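Transcription activator HlyU (Vibrio vulnificus, PDB 3JTH) probably binds DNA as a winged-helix dimer of the ArsR family and activates transcription of virulence genes such as rtxA. Local coordinates at residues G64-R69 against V75-K80; E23-I28 against A58-D63; L37-L42 against S51-H56. All blocks are in the same frame, centred on the assembly; numbering follows the deposited sequence.

Interaction 1: G64-R69 against V75-K80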
ATOM      1  N   GLY A  64      -0.843 -14.498   5.912  1.00 54.48           N
ATOM      2  CA  GLY A  64       0.405 -14.552   6.650  1.00 52.98           C
ATOM      3  C   GLY A  64       0.981 -13.222   7.089  1.00 51.09           C
ATOM      4  O   GLY A  64       2.201 -13.065   7.113  1.00 52.43           O
ATOM      5  N   LEU A  65       0.126 -12.264   7.435  1.00 45.00           N
ATOM      6  CA  LEU A  65       0.602 -10.953   7.880  1.00 42.98           C
ATOM      7  C   LEU A  65       0.668 -10.852   9.404  1.00 40.80           C
ATOM      8  O   LEU A  65       1.279  -9.933   9.948  1.00 40.91           O
ATOM      9  CB  LEU A  65      -0.291  -9.835   7.327  1.00 46.72           C
ATOM     10  CG  LEU A  65      -0.223  -9.557   5.819  1.00 47.28           C
ATOM     11  CD1 LEU A  65      -1.105  -8.368   5.474  1.00 46.83           C
ATOM     12  CD2 LEU A  65       1.215  -9.280   5.404  1.00 45.95           C
ATOM     13  N   VAL A  66       0.040 -11.801  10.086  1.00 37.39           N
ATOM     14  CA  VAL A  66       0.022 -11.821  11.542  1.00 36.81           C
ATOM     15  C   VAL A  66       0.158 -13.253  12.029  1.00 37.13           C
ATOM     16  O   VAL A  66      -0.263 -14.179  11.343  1.00 37.77           O
ATOM     17  CB  VAL A  66      -1.305 -11.233  12.085  1.00 41.09           C
ATOM     18  CG1 VAL A  66      -1.408 -11.446  13.585  1.00 41.33           C
ATOM     19  CG2 VAL A  66      -1.382  -9.748  11.761  1.00 38.10           C
ATOM     20  N   THR A  67       0.763 -13.436  13.202  1.00 34.54           N
ATOM     21  CA  THR A  67       0.930 -14.767  13.778  1.00 36.43           C
ATOM     22  C   THR A  67       0.385 -14.758  15.193  1.00 36.87           C
ATOM     23  O   THR A  67      -0.040 -13.721  15.695  1.00 34.38           O
ATOM     24  CB  THR A  67       2.406 -15.204  13.850  1.00 54.70           C
ATOM     25  OG1 THR A  67       3.175 -14.480  12.887  1.00 58.05           O
ATOM     26  CG2 THR A  67       2.521 -16.680  13.536  1.00 53.40           C
ATOM     27  N   THR A  68       0.405 -15.914  15.843  1.00 40.61           N
ATOM     28  CA  THR A  68      -0.102 -16.008  17.201  1.00 45.01           C
ATOM     29  C   THR A  68       0.918 -16.626  18.145  1.00 50.03           C
ATOM     30  O   THR A  68       1.940 -17.171  17.707  1.00 48.82           O
ATOM     31  CB  THR A  68      -1.395 -16.849  17.255  1.00 39.60           C
ATOM     32  OG1 THR A  68      -1.154 -18.134  16.673  1.00 37.31           O
ATOM     33  CG2 THR A  68      -2.512 -16.164  16.486  1.00 38.59           C
ATOM     34  N   ARG A  69       0.617 -16.522  19.439  1.00 54.92           N
ATOM     35  CA  ARG A  69       1.441 -17.044  20.531  1.00 61.99           C
ATOM     36  C   ARG A  69       0.455 -17.237  21.687  1.00 65.08           C
ATOM     37  O   ARG A  69      -0.001 -16.262  22.289  1.00 65.43           O
ATOM     38  CB  ARG A  69       2.524 -16.022  20.899  1.00 89.36           C
ATOM     39  CG  ARG A  69       3.652 -16.547  21.779  1.00 93.67           C
ATOM     40  CD  ARG A  69       3.571 -15.987  23.192  1.00 97.76           C
ATOM     41  NE  ARG A  69       2.934 -16.912  24.126  1.00101.64           N
ATOM     42  CZ  ARG A  69       3.492 -18.043  24.552  1.00102.73           C
ATOM     43  NH1 ARG A  69       4.702 -18.391  24.130  1.00103.21           N
ATOM     44  NH2 ARG A  69       2.845 -18.830  25.400  1.00102.38           N
ATOM     45  N   VAL A  75      -4.541 -15.915  23.777  1.00 48.88           N
ATOM     46  CA  VAL A  75      -3.675 -15.841  22.606  1.00 41.89           C
ATOM     47  C   VAL A  75      -3.212 -14.413  22.300  1.00 37.12           C
ATOM     48  O   VAL A  75      -3.961 -13.449  22.474  1.00 35.37           O
ATOM     49  CB  VAL A  75      -4.405 -16.404  21.362  1.00 44.15           C
ATOM     50  CG1 VAL A  75      -3.563 -16.208  20.113  1.00 41.52           C
ATOM     51  CG2 VAL A  75      -4.724 -17.879  21.577  1.00 44.33           C
ATOM     52  N   TYR A  76      -1.972 -14.281  21.849  1.00 44.01           N
ATOM     53  CA  TYR A  76      -1.431 -12.971  21.501  1.00 41.32           C
ATOM     54  C   TYR A  76      -1.090 -12.919  20.023  1.00 40.14           C
ATOM     55  O   TYR A  76      -0.467 -13.840  19.481  1.00 40.88           O
ATOM     56  CB  TYR A  76      -0.172 -12.666  22.316  1.00 42.59           C
ATOM     57  CG  TYR A  76      -0.420 -12.476  23.788  1.00 44.61           C
ATOM     58  CD1 TYR A  76      -0.894 -11.262  24.287  1.00 44.81           C
ATOM     59  CD2 TYR A  76      -0.186 -13.514  24.690  1.00 46.84           C
ATOM     60  CE1 TYR A  76      -1.129 -11.086  25.656  1.00 45.33           C
ATOM     61  CE2 TYR A  76      -0.419 -13.352  26.057  1.00 46.22           C
ATOM     62  CZ  TYR A  76      -0.889 -12.135  26.534  1.00 46.64           C
ATOM     63  OH  TYR A  76      -1.111 -11.977  27.885  1.00 46.62           O
ATOM     64  N   TYR A  77      -1.499 -11.834  19.376  1.00 30.61           N
ATOM     65  CA  TYR A  77      -1.228 -11.646  17.972  1.00 28.50           C
ATOM     66  C   TYR A  77      -0.074 -10.676  17.792  1.00 27.41           C
ATOM     67  O   TYR A  77       0.132  -9.779  18.615  1.00 24.91           O
ATOM     68  CB  TYR A  77      -2.481 -11.123  17.261  1.00 33.37           C
ATOM     69  CG  TYR A  77      -3.632 -12.089  17.343  1.00 36.25           C
ATOM     70  CD1 TYR A  77      -4.390 -12.200  18.508  1.00 36.30           C
ATOM     71  CD2 TYR A  77      -3.926 -12.943  16.279  1.00 38.34           C
ATOM     72  CE1 TYR A  77      -5.409 -13.134  18.615  1.00 40.36           C
ATOM     73  CE2 TYR A  77      -4.947 -13.886  16.375  1.00 40.38           C
ATOM     74  CZ  TYR A  77      -5.684 -13.977  17.544  1.00 39.92           C
ATOM     75  OH  TYR A  77      -6.689 -14.908  17.650  1.00 44.07           O
ATOM     76  N   THR A  78       0.675 -10.862  16.710  1.00 28.01           N
ATOM     77  CA  THR A  78       1.815 -10.009  16.400  1.00 29.65           C
ATOM     78  C   THR A  78       2.026 -10.031  14.892  1.00 29.84           C
ATOM     79  O   THR A  78       1.530 -10.928  14.204  1.00 27.97           O
ATOM     80  CB  THR A  78       3.099 -10.518  17.123  1.00 33.06           C
ATOM     81  OG1 THR A  78       4.154  -9.563  16.980  1.00 35.07           O
ATOM     82  CG2 THR A  78       3.560 -11.840  16.539  1.00 32.11           C
ATOM     83  N   LEU A  79       2.747  -9.050  14.365  1.00 28.41           N
ATOM     84  CA  LEU A  79       2.990  -9.017  12.929  1.00 30.09           C
ATOM     85  C   LEU A  79       3.871 -10.189  12.536  1.00 31.47           C
ATOM     86  O   LEU A  79       4.627 -10.701  13.356  1.00 32.59           O
ATOM     87  CB  LEU A  79       3.648  -7.697  12.518  1.00 30.06           C
ATOM     88  CG  LEU A  79       2.727  -6.477  12.670  1.00 32.34           C
ATOM     89  CD1 LEU A  79       3.442  -5.216  12.214  1.00 30.10           C
ATOM     90  CD2 LEU A  79       1.472  -6.682  11.829  1.00 29.37           C
ATOM     91  N   LYS A  80       3.769 -10.619  11.286  1.00 36.98           N
ATOM     92  CA  LYS A  80       4.568 -11.743  10.825  1.00 39.33           C
ATOM     93  C   LYS A  80       5.601 -11.396   9.757  1.00 38.77           C
ATOM     94  O   LYS A  80       6.807 -11.477  10.005  1.00 41.02           O
ATOM     95  CB  LYS A  80       3.656 -12.864  10.315  1.00 40.27           C
ATOM     96  CG  LYS A  80       4.403 -14.113   9.841  1.00 43.19           C
ATOM     97  CD  LYS A  80       3.445 -15.251   9.507  1.00 43.94           C
ATOM     98  CE  LYS A  80       4.203 -16.527   9.152  1.00 48.71           C
ATOM     99  NZ  LYS A  80       3.294 -17.700   8.987  1.00 47.98           N
TER

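Interaction 2: E23-I28 against A58-D63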
ATOM      1  N   GLU A  23      -9.605  -0.764   5.792  1.00 28.33           N
ATOM      2  CA  GLU A  23      -9.622  -0.038   7.049  1.00 30.41           C
ATOM      3  C   GLU A  23      -9.367  -0.854   8.319  1.00 29.51           C
ATOM      4  O   GLU A  23      -8.402  -0.602   9.052  1.00 27.22           O
ATOM      5  CB  GLU A  23     -10.953   0.693   7.187  1.00 46.03           C
ATOM      6  CG  GLU A  23     -11.143   1.787   6.162  1.00 51.23           C
ATOM      7  CD  GLU A  23     -12.570   2.276   6.116  1.00 54.56           C
ATOM      8  OE1 GLU A  23     -13.449   1.486   5.721  1.00 56.56           O
ATOM      9  OE2 GLU A  23     -12.810   3.444   6.485  1.00 55.22           O
ATOM     10  N   ARG A  24     -10.236  -1.821   8.592  1.00 26.35           N
ATOM     11  CA  ARG A  24     -10.097  -2.622   9.798  1.00 26.52           C
ATOM     12  C   ARG A  24      -8.813  -3.434   9.872  1.00 25.13           C
ATOM     13  O   ARG A  24      -8.230  -3.572  10.946  1.00 25.31           O
ATOM     14  CB  ARG A  24     -11.321  -3.524   9.975  1.00 32.20           C
ATOM     15  CG  ARG A  24     -12.594  -2.752  10.299  1.00 37.88           C
ATOM     16  CD  ARG A  24     -12.359  -1.817  11.486  1.00 40.25           C
ATOM     17  NE  ARG A  24     -13.594  -1.241  12.012  1.00 43.15           N
ATOM     18  CZ  ARG A  24     -13.668  -0.477  13.104  1.00 44.34           C
ATOM     19  NH1 ARG A  24     -12.579  -0.180  13.808  1.00 44.31           N
ATOM     20  NH2 ARG A  24     -14.847  -0.011  13.496  1.00 48.84           N
ATOM     21  N   ARG A  25      -8.361  -3.969   8.748  1.00 27.40           N
ATOM     22  CA  ARG A  25      -7.129  -4.737   8.765  1.00 26.62           C
ATOM     23  C   ARG A  25      -5.934  -3.825   9.060  1.00 26.72           C
ATOM     24  O   ARG A  25      -5.056  -4.175   9.853  1.00 25.24           O
ATOM     25  CB  ARG A  25      -6.903  -5.438   7.429  1.00 31.62           C
ATOM     26  CG  ARG A  25      -7.929  -6.525   7.130  1.00 35.98           C
ATOM     27  CD  ARG A  25      -7.415  -7.470   6.042  1.00 38.22           C
ATOM     28  NE  ARG A  25      -7.281  -6.822   4.741  1.00 39.00           N
ATOM     29  CZ  ARG A  25      -8.188  -6.898   3.771  1.00 43.18           C
ATOM     30  NH1 ARG A  25      -9.303  -7.594   3.952  1.00 41.37           N
ATOM     31  NH2 ARG A  25      -7.973  -6.292   2.611  1.00 41.76           N
ATOM     32  N   LEU A  26      -5.902  -2.656   8.423  1.00 25.01           N
ATOM     33  CA  LEU A  26      -4.787  -1.739   8.636  1.00 26.97           C
ATOM     34  C   LEU A  26      -4.749  -1.284  10.084  1.00 23.14           C
ATOM     35  O   LEU A  26      -3.687  -1.224  10.702  1.00 26.45           O
ATOM     36  CB  LEU A  26      -4.887  -0.534   7.691  1.00 25.44           C
ATOM     37  CG  LEU A  26      -3.591   0.280   7.615  1.00 27.97           C
ATOM     38  CD1 LEU A  26      -2.442  -0.627   7.170  1.00 28.60           C
ATOM     39  CD2 LEU A  26      -3.743   1.441   6.651  1.00 29.46           C
ATOM     40  N   GLN A  27      -5.909  -0.980  10.644  1.00 27.27           N
ATOM     41  CA  GLN A  27      -5.948  -0.543  12.030  1.00 27.98           C
ATOM     42  C   GLN A  27      -5.349  -1.628  12.917  1.00 26.89           C
ATOM     43  O   GLN A  27      -4.593  -1.347  13.842  1.00 24.97           O
ATOM     44  CB  GLN A  27      -7.387  -0.238  12.445  1.00 26.42           C
ATOM     45  CG  GLN A  27      -7.986   0.940  11.692  1.00 28.40           C
ATOM     46  CD  GLN A  27      -9.449   1.191  12.044  1.00 31.45           C
ATOM     47  OE1 GLN A  27     -10.137   1.962  11.370  1.00 31.51           O
ATOM     48  NE2 GLN A  27      -9.926   0.543  13.099  1.00 29.00           N
ATOM     49  N   ILE A  28      -5.687  -2.874  12.614  1.00 26.73           N
ATOM     50  CA  ILE A  28      -5.182  -4.008  13.369  1.00 26.14           C
ATOM     51  C   ILE A  28      -3.677  -4.136  13.163  1.00 27.11           C
ATOM     52  O   ILE A  28      -2.924  -4.322  14.115  1.00 27.77           O
ATOM     53  CB  ILE A  28      -5.860  -5.315  12.922  1.00 24.31           C
ATOM     54  CG1 ILE A  28      -7.333  -5.305  13.349  1.00 26.51           C
ATOM     55  CG2 ILE A  28      -5.115  -6.504  13.504  1.00 25.66           C
ATOM     56  CD1 ILE A  28      -8.161  -6.400  12.696  1.00 27.53           C
ATOM     57  N   ALA A  58      -8.633 -13.735  11.246  1.00 38.30           N
ATOM     58  CA  ALA A  58      -8.555 -14.965  10.465  1.00 39.95           C
ATOM     59  C   ALA A  58      -7.981 -14.634   9.092  1.00 40.95           C
ATOM     60  O   ALA A  58      -7.072 -15.308   8.615  1.00 41.48           O
ATOM     61  CB  ALA A  58      -9.948 -15.597  10.325  1.00 26.97           C
ATOM     62  N   TRP A  59      -8.507 -13.575   8.478  1.00 38.00           N
ATOM     63  CA  TRP A  59      -8.069 -13.125   7.158  1.00 41.70           C
ATOM     64  C   TRP A  59      -6.575 -12.766   7.161  1.00 42.97           C
ATOM     65  O   TRP A  59      -5.816 -13.188   6.270  1.00 40.32           O
ATOM     66  CB  TRP A  59      -8.890 -11.908   6.728  1.00 67.51           C
ATOM     67  CG  TRP A  59      -9.067 -11.785   5.247  1.00 74.76           C
ATOM     68  CD1 TRP A  59     -10.087 -12.300   4.498  1.00 75.85           C
ATOM     69  CD2 TRP A  59      -8.193 -11.116   4.327  1.00 77.61           C
ATOM     70  NE1 TRP A  59      -9.905 -11.991   3.172  1.00 79.04           N
ATOM     71  CE2 TRP A  59      -8.752 -11.265   3.037  1.00 77.94           C
ATOM     72  CE3 TRP A  59      -6.993 -10.403   4.467  1.00 79.41           C
ATOM     73  CZ2 TRP A  59      -8.150 -10.729   1.891  1.00 79.28           C
ATOM     74  CZ3 TRP A  59      -6.393  -9.869   3.323  1.00 80.03           C
ATOM     75  CH2 TRP A  59      -6.976 -10.037   2.052  1.00 80.05           C
ATOM     76  N   LEU A  60      -6.168 -11.975   8.156  1.00 43.13           N
ATOM     77  CA  LEU A  60      -4.777 -11.546   8.302  1.00 45.08           C
ATOM     78  C   LEU A  60      -3.852 -12.761   8.407  1.00 46.30           C
ATOM     79  O   LEU A  60      -2.762 -12.773   7.827  1.00 45.15           O
ATOM     80  CB  LEU A  60      -4.639 -10.652   9.545  1.00 38.31           C
ATOM     81  CG  LEU A  60      -4.443  -9.138   9.347  1.00 37.80           C
ATOM     82  CD1 LEU A  60      -4.903  -8.691   7.960  1.00 36.06           C
ATOM     83  CD2 LEU A  60      -5.200  -8.394  10.448  1.00 36.87           C
ATOM     84  N   ARG A  61      -4.299 -13.771   9.152  1.00 45.21           N
ATOM     85  CA  ARG A  61      -3.554 -15.017   9.329  1.00 49.90           C
ATOM     86  C   ARG A  61      -3.288 -15.577   7.943  1.00 51.20           C
ATOM     87  O   ARG A  61      -2.144 -15.707   7.511  1.00 50.95           O
ATOM     88  CB  ARG A  61      -4.397 -16.046  10.089  1.00 71.61           C
ATOM     89  CG  ARG A  61      -4.401 -15.937  11.607  1.00 76.95           C
ATOM     90  CD  ARG A  61      -3.194 -16.633  12.222  1.00 80.10           C
ATOM     91  NE  ARG A  61      -3.522 -17.287  13.487  1.00 82.08           N
ATOM     92  CZ  ARG A  61      -4.246 -18.398  13.589  1.00 83.29           C
ATOM     93  NH1 ARG A  61      -4.720 -18.987  12.499  1.00 82.63           N
ATOM     94  NH2 ARG A  61      -4.494 -18.925  14.782  1.00 84.95           N
ATOM     95  N   ARG A  62      -4.386 -15.899   7.267  1.00 59.93           N
ATOM     96  CA  ARG A  62      -4.392 -16.471   5.927  1.00 61.23           C
ATOM     97  C   ARG A  62      -3.337 -15.872   5.006  1.00 59.58           C
ATOM     98  O   ARG A  62      -2.584 -16.601   4.360  1.00 58.78           O
ATOM     99  CB  ARG A  62      -5.782 -16.279   5.319  1.00 83.82           C
ATOM    100  CG  ARG A  62      -5.998 -16.928   3.971  1.00 87.97           C
ATOM    101  CD  ARG A  62      -7.299 -16.430   3.357  1.00 92.69           C
ATOM    102  NE  ARG A  62      -7.068 -15.456   2.291  1.00 96.35           N
ATOM    103  CZ  ARG A  62      -6.374 -14.329   2.424  1.00 97.75           C
ATOM    104  NH1 ARG A  62      -5.828 -14.006   3.587  1.00 98.38           N
ATOM    105  NH2 ARG A  62      -6.215 -13.524   1.384  1.00 97.77           N
ATOM    106  N   ASP A  63      -3.295 -14.542   4.940  1.00 42.37           N
ATOM    107  CA  ASP A  63      -2.328 -13.857   4.091  1.00 41.31           C
ATOM    108  C   ASP A  63      -0.957 -13.809   4.781  1.00 38.11           C
ATOM    109  O   ASP A  63      -0.035 -13.162   4.295  1.00 36.98           O
ATOM    110  CB  ASP A  63      -2.806 -12.436   3.781  1.00108.03           C
ATOM    111  CG  ASP A  63      -2.443 -11.993   2.372  1.00113.08           C
ATOM    112  OD1 ASP A  63      -3.163 -12.375   1.422  1.00115.20           O
ATOM    113  OD2 ASP A  63      -1.432 -11.273   2.209  1.00114.39           O
TER

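Interaction 3: L37-L42 against S51-H56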
ATOM      1  N   LEU A  37      -0.685  -8.307  21.114  1.00 27.56           N
ATOM      2  CA  LEU A  37      -1.954  -7.991  21.765  1.00 28.15           C
ATOM      3  C   LEU A  37      -2.913  -9.174  21.701  1.00 28.98           C
ATOM      4  O   LEU A  37      -2.902  -9.960  20.743  1.00 29.38           O
ATOM      5  CB  LEU A  37      -2.617  -6.785  21.102  1.00 31.32           C
ATOM      6  CG  LEU A  37      -1.896  -5.438  21.087  1.00 32.83           C
ATOM      7  CD1 LEU A  37      -2.748  -4.448  20.301  1.00 32.15           C
ATOM      8  CD2 LEU A  37      -1.656  -4.958  22.512  1.00 33.35           C
ATOM      9  N   SER A  38      -3.733  -9.295  22.739  1.00 33.77           N
ATOM     10  CA  SER A  38      -4.739 -10.344  22.817  1.00 34.46           C
ATOM     11  C   SER A  38      -6.025  -9.789  22.198  1.00 35.01           C
ATOM     12  O   SER A  38      -6.143  -8.584  21.957  1.00 33.91           O
ATOM     13  CB  SER A  38      -5.022 -10.702  24.272  1.00 30.42           C
ATOM     14  OG  SER A  38      -5.635  -9.602  24.939  1.00 31.50           O
ATOM     15  N   VAL A  39      -6.980 -10.680  21.951  1.00 35.53           N
ATOM     16  CA  VAL A  39      -8.272 -10.314  21.387  1.00 35.76           C
ATOM     17  C   VAL A  39      -8.908  -9.192  22.219  1.00 35.36           C
ATOM     18  O   VAL A  39      -9.427  -8.206  21.673  1.00 34.41           O
ATOM     19  CB  VAL A  39      -9.230 -11.534  21.381  1.00 35.02           C
ATOM     20  CG1 VAL A  39     -10.577 -11.142  20.818  1.00 37.33           C
ATOM     21  CG2 VAL A  39      -8.627 -12.657  20.556  1.00 38.11           C
ATOM     22  N   GLY A  40      -8.878  -9.351  23.540  1.00 32.37           N
ATOM     23  CA  GLY A  40      -9.466  -8.352  24.417  1.00 33.81           C
ATOM     24  C   GLY A  40      -8.856  -6.972  24.268  1.00 32.66           C
ATOM     25  O   GLY A  40      -9.575  -5.975  24.185  1.00 31.46           O
ATOM     26  N   GLU A  41      -7.527  -6.907  24.242  1.00 31.65           N
ATOM     27  CA  GLU A  41      -6.848  -5.624  24.088  1.00 30.57           C
ATOM     28  C   GLU A  41      -7.184  -4.989  22.743  1.00 29.67           C
ATOM     29  O   GLU A  41      -7.389  -3.779  22.661  1.00 28.91           O
ATOM     30  CB  GLU A  41      -5.336  -5.802  24.236  1.00 35.49           C
ATOM     31  CG  GLU A  41      -4.884  -5.911  25.699  1.00 39.02           C
ATOM     32  CD  GLU A  41      -3.517  -6.571  25.880  1.00 38.70           C
ATOM     33  OE1 GLU A  41      -2.989  -6.532  27.010  1.00 42.26           O
ATOM     34  OE2 GLU A  41      -2.972  -7.140  24.912  1.00 37.22           O
ATOM     35  N   LEU A  42      -7.246  -5.809  21.693  1.00 26.07           N
ATOM     36  CA  LEU A  42      -7.567  -5.337  20.351  1.00 26.84           C
ATOM     37  C   LEU A  42      -9.008  -4.834  20.178  1.00 27.74           C
ATOM     38  O   LEU A  42      -9.238  -3.769  19.590  1.00 25.51           O
ATOM     39  CB  LEU A  42      -7.305  -6.453  19.331  1.00 27.63           C
ATOM     40  CG  LEU A  42      -5.863  -6.695  18.881  1.00 26.00           C
ATOM     41  CD1 LEU A  42      -5.765  -8.031  18.164  1.00 26.63           C
ATOM     42  CD2 LEU A  42      -5.417  -5.553  17.972  1.00 24.17           C
ATOM     43  N   SER A  51     -16.642 -10.723  17.103  1.00 35.68           N
ATOM     44  CA  SER A  51     -16.806 -11.422  15.835  1.00 35.07           C
ATOM     45  C   SER A  51     -16.220 -10.671  14.643  1.00 34.30           C
ATOM     46  O   SER A  51     -15.668 -11.300  13.722  1.00 31.83           O
ATOM     47  CB  SER A  51     -18.282 -11.744  15.574  1.00 40.29           C
ATOM     48  OG  SER A  51     -19.029 -10.601  15.204  1.00 42.97           O
ATOM     49  N   ALA A  52     -16.340  -9.341  14.629  1.00 32.24           N
ATOM     50  CA  ALA A  52     -15.774  -8.578  13.517  1.00 31.10           C
ATOM     51  C   ALA A  52     -14.275  -8.796  13.548  1.00 29.48           C
ATOM     52  O   ALA A  52     -13.661  -9.078  12.519  1.00 27.94           O
ATOM     53  CB  ALA A  52     -16.092  -7.074  13.653  1.00 32.62           C
ATOM     54  N   LEU A  53     -13.702  -8.687  14.744  1.00 31.57           N
ATOM     55  CA  LEU A  53     -12.265  -8.857  14.938  1.00 33.14           C
ATOM     56  C   LEU A  53     -11.825 -10.260  14.554  1.00 33.70           C
ATOM     57  O   LEU A  53     -10.797 -10.441  13.898  1.00 30.71           O
ATOM     58  CB  LEU A  53     -11.879  -8.586  16.402  1.00 40.85           C
ATOM     59  CG  LEU A  53     -10.393  -8.757  16.759  1.00 40.41           C
ATOM     60  CD1 LEU A  53      -9.553  -7.768  15.960  1.00 39.72           C
ATOM     61  CD2 LEU A  53     -10.185  -8.536  18.261  1.00 39.27           C
ATOM     62  N   SER A  54     -12.611 -11.245  14.972  1.00 38.40           N
ATOM     63  CA  SER A  54     -12.313 -12.640  14.673  1.00 41.08           C
ATOM     64  C   SER A  54     -12.175 -12.868  13.179  1.00 39.41           C
ATOM     65  O   SER A  54     -11.302 -13.611  12.757  1.00 40.90           O
ATOM     66  CB  SER A  54     -13.409 -13.552  15.227  1.00 49.57           C
ATOM     67  OG  SER A  54     -13.509 -13.419  16.630  1.00 55.26           O
ATOM     68  N   GLN A  55     -13.039 -12.235  12.386  1.00 40.27           N
ATOM     69  CA  GLN A  55     -12.996 -12.370  10.929  1.00 40.17           C
ATOM     70  C   GLN A  55     -11.740 -11.740  10.317  1.00 39.89           C
ATOM     71  O   GLN A  55     -11.041 -12.374   9.516  1.00 40.11           O
ATOM     72  CB  GLN A  55     -14.225 -11.717  10.294  1.00 41.59           C
ATOM     73  CG  GLN A  55     -15.550 -12.298  10.744  1.00 44.29           C
ATOM     74  CD  GLN A  55     -16.733 -11.590  10.106  1.00 44.85           C
ATOM     75  OE1 GLN A  55     -16.921 -11.638   8.887  1.00 43.63           O
ATOM     76  NE2 GLN A  55     -17.535 -10.921  10.930  1.00 47.07           N
ATOM     77  N   HIS A  56     -11.467 -10.486  10.676  1.00 34.71           N
ATOM     78  CA  HIS A  56     -10.296  -9.780  10.156  1.00 32.65           C
ATOM     79  C   HIS A  56      -9.011 -10.485  10.530  1.00 32.04           C
ATOM     80  O   HIS A  56      -8.093 -10.581   9.720  1.00 33.70           O
ATOM     81  CB  HIS A  56     -10.265  -8.340  10.670  1.00 27.47           C
ATOM     82  CG  HIS A  56     -11.256  -7.450   9.990  1.00 26.35           C
ATOM     83  ND1 HIS A  56     -11.195  -7.169   8.645  1.00 29.14           N
ATOM     84  CD2 HIS A  56     -12.362  -6.829  10.457  1.00 28.74           C
ATOM     85  CE1 HIS A  56     -12.225  -6.412   8.308  1.00 28.59           C
ATOM     86  NE2 HIS A  56     -12.949  -6.193   9.390  1.00 28.14           N
TER

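Interaction 1: G64-R69 against V75-K80
Gly-64 O rests against the aliphatic chain of Lys-80, 3.5 Å from its CD, where the polypeptide leaves helix 50-62 and enters the beta hairpin that forms the wing of this winged helix-turn-helix domain. The positive phi of Gly-64 (58°) makes it the C-prime residue of the Schellman motif ending that helix. Leu-65 turns its side chain from the hairpin to helix 2-20, while its carbonyl oxygen accepts a hydrogen bond from Lys-80 N. Val-66 pairs with Leu-79 in a non-hydrogen-bonded position where the side chains diverge, yet the branches still meet, Val-66 CG2 lying 4.2 Å from Leu-79 CD2. The other branch, CG1, anti to the backbone N (chi1 172°), reaches the edge of the Tyr-77 ring in its plane. Leu-29 and Leu-60 cover Val-66 from the helical side. Thr-67 and Thr-78 form a hydrogen-bonded pair: the bond from Thr-67 N to Thr-78 O is 2.8 Å, whereas the return bond from Thr-78 N to Thr-67 O is longer, at 3.1 Å. Thr-67 OG1 touches Lys-80 CB (3.1 Å), the two side chains crossing at about a right angle. Thr-68 stands beside Tyr-77, pointing the same way; its CG2 approaches the ring obliquely, 3.3 Å from Tyr-77 CE2, and its CB packs on Val-75 CG1. The poorly ordered guanidinium of Arg-69 is modelled in a salt bridge with Glu-71. The backbone of Arg-69 closes the ladder, with a weak bond from Arg-69 N to Tyr-76 O and a firmer one from Tyr-76 N to Arg-69 O at 2.8 Å.

Interaction 2: E23-I28 against A58-D63
Helix 50-62, the probable recognition helix of the winged helix-turn-helix domain, meets helix 23-31 through a cation-pi stack of Arg-25 on Trp-59 and a small apolar cluster. The guanidinium lies flat over the six-membered ring, the planes 14° apart and Arg-25 CZ 3.8 Å from the ring centroid. A bend at chi3 (-67°) lays the end of the arginine chain over the indole, with Arg-25 CD already 3.4 Å from Trp-59 CE3. Hydrogen bonding of NE to the carbonyl oxygen of Ala-19, with a weak bond from NH2 to that of Lys-18, ties the group to the end of helix 2-20 and limits its rotation. As modelled, the poorly ordered guanidinium of Arg-62 lies over the opposite face of the indole, its NH2 in a weak salt bridge with Asp-63. Deeper in, the methyls of Leu-60 divide the work: CD1 touches Arg-25 CD, and CD2 packs on Ile-28 CG2 at 3.6 Å. The short segments cross at -74° with their axes 11.0 Å apart, a separation bridged by side chains alone. Leu-26 turns from this contact to helices 2-20 and 82-94 and to Ala-13 of the second subunit.

Interaction 3: L37-L42 against S51-H56
One methyl group, Leu-53 CD2, makes the close approaches between 37-42 and 51-56. It fits between Val-39 and Leu-42, 3.7 Å from Val-39 CG1 and equally near Leu-42 CB, and lies 3.5 Å from Val-39 O. Two torsions together carry it there: CG is anti to the backbone N (chi1 179°), and a chi2 of 62° puts CD2 anti to CA, at the end of an extended chain that crosses the valine at a slant. Val-39 likewise places CG1 anti to its own nitrogen, which brings that branch to the leucine, while Tyr-77 of the wing also packs on the valine. Leu-42 contributes the base of its side chain. Such contacts join the two helices of the helix-turn-helix, 39-46 and 50-62, the second probably entering the major groove of DNA as in other ArsR-type regulators. The whole contact buries 140 Å², nearly all of it at Leu-53, Val-39 and Leu-42. At the beginning of helix 39-46, Ser-38 and Glu-41 form a capping box on the side turned from Leu-53, in which Ser-38 N donates to Glu-41 OE2 at 3.2 Å. On the exposed side of helix 50-62, the Gln-55 side chain folds back, its NE2 making a weak bond to Ser-51 O (3.4 Å).

How the interactions relate
Helix 50-62 takes part directly in interactions 2 and 3 and leads through its C-terminal turn into interaction 1, with a probable hydrogen bond from Leu-65 N to Leu-60 O at the junction. Interactions 1 and 2 are partly buried, interaction 3 buried. The first is a backbone ladder; the second mixes a cationic stack with apolar contacts, and the third, the smallest, rests on methyl packing, with no polar bond between its segments. Interactions 2 and 3 meet where Ile-28 CD1 packs on Leu-53 and His-56, joining helix 23-31 to the helix-turn-helix. Interactions 1 and 3 are linked by a probable backbone hydrogen bond from Tyr-77 N to Leu-37 O, by which the short, weakly bonded strand 37-38 joins the sheet.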